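Local coordinates for protein ethylbenzene dehydrogenase alpha-subunit (Aromatoleum aromaticum, PDB 2IVF) that forms the alpha subunit of a dehydrogenase of the molybdopterin oxidoreductase family, holding two molybdopterin guanine dinucleotide cofactors, molybdenum and an iron-sulfur cluster, at residues D176-Q181 with T708-H713. Residues are numbered along the deposited sequence; the frame is centred on the assembly and turned at random.
Sequences DSFEAQ and TEFNDH
F178, on the C-terminal part of helix 163-181, draws its CA to 5.8 Å from the CA of F710 in the short strand 709-711, which forms a beta hairpin with strand 717-719. Both side chains leave the backbone toward the other segment, and the two phenyl groups then run side by side in the same direction. F178 sets its CD2 over one face of the F710 ring, displaced toward the rim, and reaches F710 CD2 at 3.4 Å. The ring centroids are 4.7 Å apart. With planes inclined at 42°, this is an oblique aromatic pair. At F710 a chi1 of 60° tucks CG between the backbone N and the carbonyl carbon, laying the ring alongside F178; Y720, just past the partner strand, meets both rings. Beside this apolar patch one water bridges the backbones, donating to F178 O at 2.6 Å and accepting from N711 N at 2.9 Å. At the exposed margin E179 bends at chi2 (-70°), bringing its carboxylate close to the strand. Its OE2 lies 3.5 Å from E709 O, an approach of two acceptors that is no hydrogen bond; OE2 is hydrogen-bonded to Y720 OH instead. Helix and hairpin, far apart in sequence, thus meet without a direct hydrogen bond: the buried rings supply apolar contact, while a water serves F178 O and N711 N, and the hydroxyl of Y720 serves the carboxylate of E179.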
loop_
_atom_site.group_PDB
_atom_site.type_symbol
_atom_site.label_atom_id
_atom_site.label_comp_id
_atom_site.label_asym_id
_atom_site.label_seq_id
_atom_site.Cartn_x
_atom_site.Cartn_y
_atom_site.Cartn_z
ATOM N N ASP A 176 27.705 -23.872 20.163
ATOM C CA ASP A 176 29.102 -23.737 19.681
ATOM C C ASP A 176 29.646 -22.316 19.975
ATOM O O ASP A 176 30.735 -22.120 20.487
ATOM C CB ASP A 176 29.141 -23.965 18.165
ATOM C CG ASP A 176 28.976 -25.428 17.768
ATOM O OD1 ASP A 176 29.118 -26.320 18.598
ATOM O OD2 ASP A 176 28.678 -25.666 16.584
ATOM N N SER A 177 28.838 -21.313 19.667
ATOM C CA SER A 177 29.302 -19.922 19.806
ATOM C C SER A 177 29.380 -19.485 21.271
ATOM O O SER A 177 30.326 -18.805 21.693
ATOM C CB SER A 177 28.414 -19.010 19.001
ATOM O OG SER A 177 28.787 -17.659 19.219
ATOM N N PHE A 178 28.407 -19.918 22.069
ATOM C CA PHE A 178 28.434 -19.647 23.508
ATOM C C PHE A 178 29.645 -20.286 24.175
ATOM O O PHE A 178 30.272 -19.664 25.004
ATOM C CB PHE A 178 27.155 -20.129 24.180
ATOM C CG PHE A 178 25.952 -19.252 23.900
ATOM C CD1 PHE A 178 25.944 -18.336 22.833
ATOM C CD2 PHE A 178 24.826 -19.367 24.679
ATOM C CE1 PHE A 178 24.837 -17.543 22.558
ATOM C CE2 PHE A 178 23.718 -18.583 24.443
ATOM C CZ PHE A 178 23.709 -17.666 23.359
ATOM N N GLU A 179 29.966 -21.518 23.806
ATOM C CA GLU A 179 31.162 -22.174 24.337
ATOM C C GLU A 179 32.438 -21.459 23.905
ATOM O O GLU A 179 33.353 -21.296 24.697
ATOM C CB GLU A 179 31.201 -23.632 23.889
ATOM C CG GLU A 179 30.127 -24.475 24.529
ATOM C CD GLU A 179 30.372 -24.683 26.001
ATOM O OE1 GLU A 179 31.499 -25.093 26.335
ATOM O OE2 GLU A 179 29.438 -24.440 26.805
ATOM N N ALA A 180 32.508 -21.053 22.650
ATOM C CA ALA A 180 33.692 -20.363 22.141
ATOM C C ALA A 180 33.924 -18.959 22.747
ATOM O O ALA A 180 35.052 -18.588 23.010
ATOM C CB ALA A 180 33.630 -20.266 20.610
ATOM N N GLN A 181 32.870 -18.211 23.019
ATOM C CA GLN A 181 33.021 -16.783 23.316
ATOM C C GLN A 181 31.910 -16.118 24.139
ATOM O O GLN A 181 31.831 -14.883 24.182
ATOM C CB GLN A 181 33.124 -16.017 22.000
ATOM C CG GLN A 181 31.853 -16.027 21.157
ATOM C CD GLN A 181 31.975 -15.172 19.936
ATOM O OE1 GLN A 181 32.889 -14.352 19.835
ATOM N NE2 GLN A 181 31.042 -15.340 18.982
ATOM N N THR A 708 26.844 -27.638 30.453
ATOM C CA THR A 708 25.898 -27.154 31.489
ATOM C C THR A 708 25.646 -25.635 31.492
ATOM O O THR A 708 24.499 -25.194 31.626
ATOM C CB THR A 708 26.336 -27.572 32.906
ATOM O OG1 THR A 708 27.667 -27.084 33.175
ATOM C CG2 THR A 708 26.321 -29.099 33.037
ATOM N N GLU A 709 26.713 -24.851 31.347
ATOM C CA GLU A 709 26.643 -23.412 31.519
ATOM C C GLU A 709 27.342 -22.688 30.395
ATOM O O GLU A 709 28.318 -23.200 29.850
ATOM C CB GLU A 709 27.335 -23.030 32.815
ATOM C CG GLU A 709 26.504 -23.226 34.041
ATOM C CD GLU A 709 27.309 -22.987 35.300
ATOM O OE1 GLU A 709 28.493 -23.365 35.305
ATOM O OE2 GLU A 709 26.754 -22.421 36.275
ATOM N N PHE A 710 26.850 -21.488 30.080
ATOM C CA PHE A 710 27.548 -20.548 29.216
ATOM C C PHE A 710 27.690 -19.224 29.950
ATOM O O PHE A 710 26.925 -18.950 30.872
ATOM C CB PHE A 710 26.789 -20.342 27.909
ATOM C CG PHE A 710 25.398 -19.810 28.086
ATOM C CD1 PHE A 710 24.354 -20.663 28.372
ATOM C CD2 PHE A 710 25.130 -18.449 27.950
ATOM C CE1 PHE A 710 23.070 -20.184 28.518
ATOM C CE2 PHE A 710 23.834 -17.956 28.094
ATOM C CZ PHE A 710 22.805 -18.819 28.375
ATOM N N ASN A 711 28.666 -18.415 29.538
ATOM C CA ASN A 711 28.889 -17.077 30.103
ATOM C C ASN A 711 28.094 -16.006 29.400
ATOM O O ASN A 711 28.144 -15.901 28.170
ATOM C CB ASN A 711 30.345 -16.648 29.959
ATOM C CG ASN A 711 31.257 -17.320 30.943
ATOM O OD1 ASN A 711 30.915 -18.329 31.554
ATOM N ND2 ASN A 711 32.438 -16.762 31.098
ATOM N N ASP A 712 27.409 -15.158 30.154
ATOM C CA ASP A 712 26.736 -14.004 29.543
ATOM C C ASP A 712 27.778 -12.921 29.268
ATOM O O ASP A 712 28.966 -13.152 29.484
ATOM C CB ASP A 712 25.563 -13.513 30.406
ATOM C CG ASP A 712 26.004 -12.894 31.699
ATOM O OD1 ASP A 712 27.216 -12.665 31.866
ATOM O OD2 ASP A 712 25.132 -12.655 32.548
ATOM N N HIS A 713 27.376 -11.756 28.768
ATOM C CA HIS A 713 28.389 -10.771 28.383
ATOM C C HIS A 713 29.172 -10.184 29.567
ATOM O O HIS A 713 30.263 -9.679 29.368
ATOM C CB HIS A 713 27.859 -9.671 27.469
ATOM C CG HIS A 713 27.070 -8.604 28.159
ATOM N ND1 HIS A 713 25.812 -8.824 28.684
ATOM C CD2 HIS A 713 27.326 -7.287 28.336
ATOM C CE1 HIS A 713 25.340 -7.691 29.178
ATOM N NE2 HIS A 713 26.235 -6.741 28.972
HETATM O O HOH W 1 30.471 -19.547 27.574
#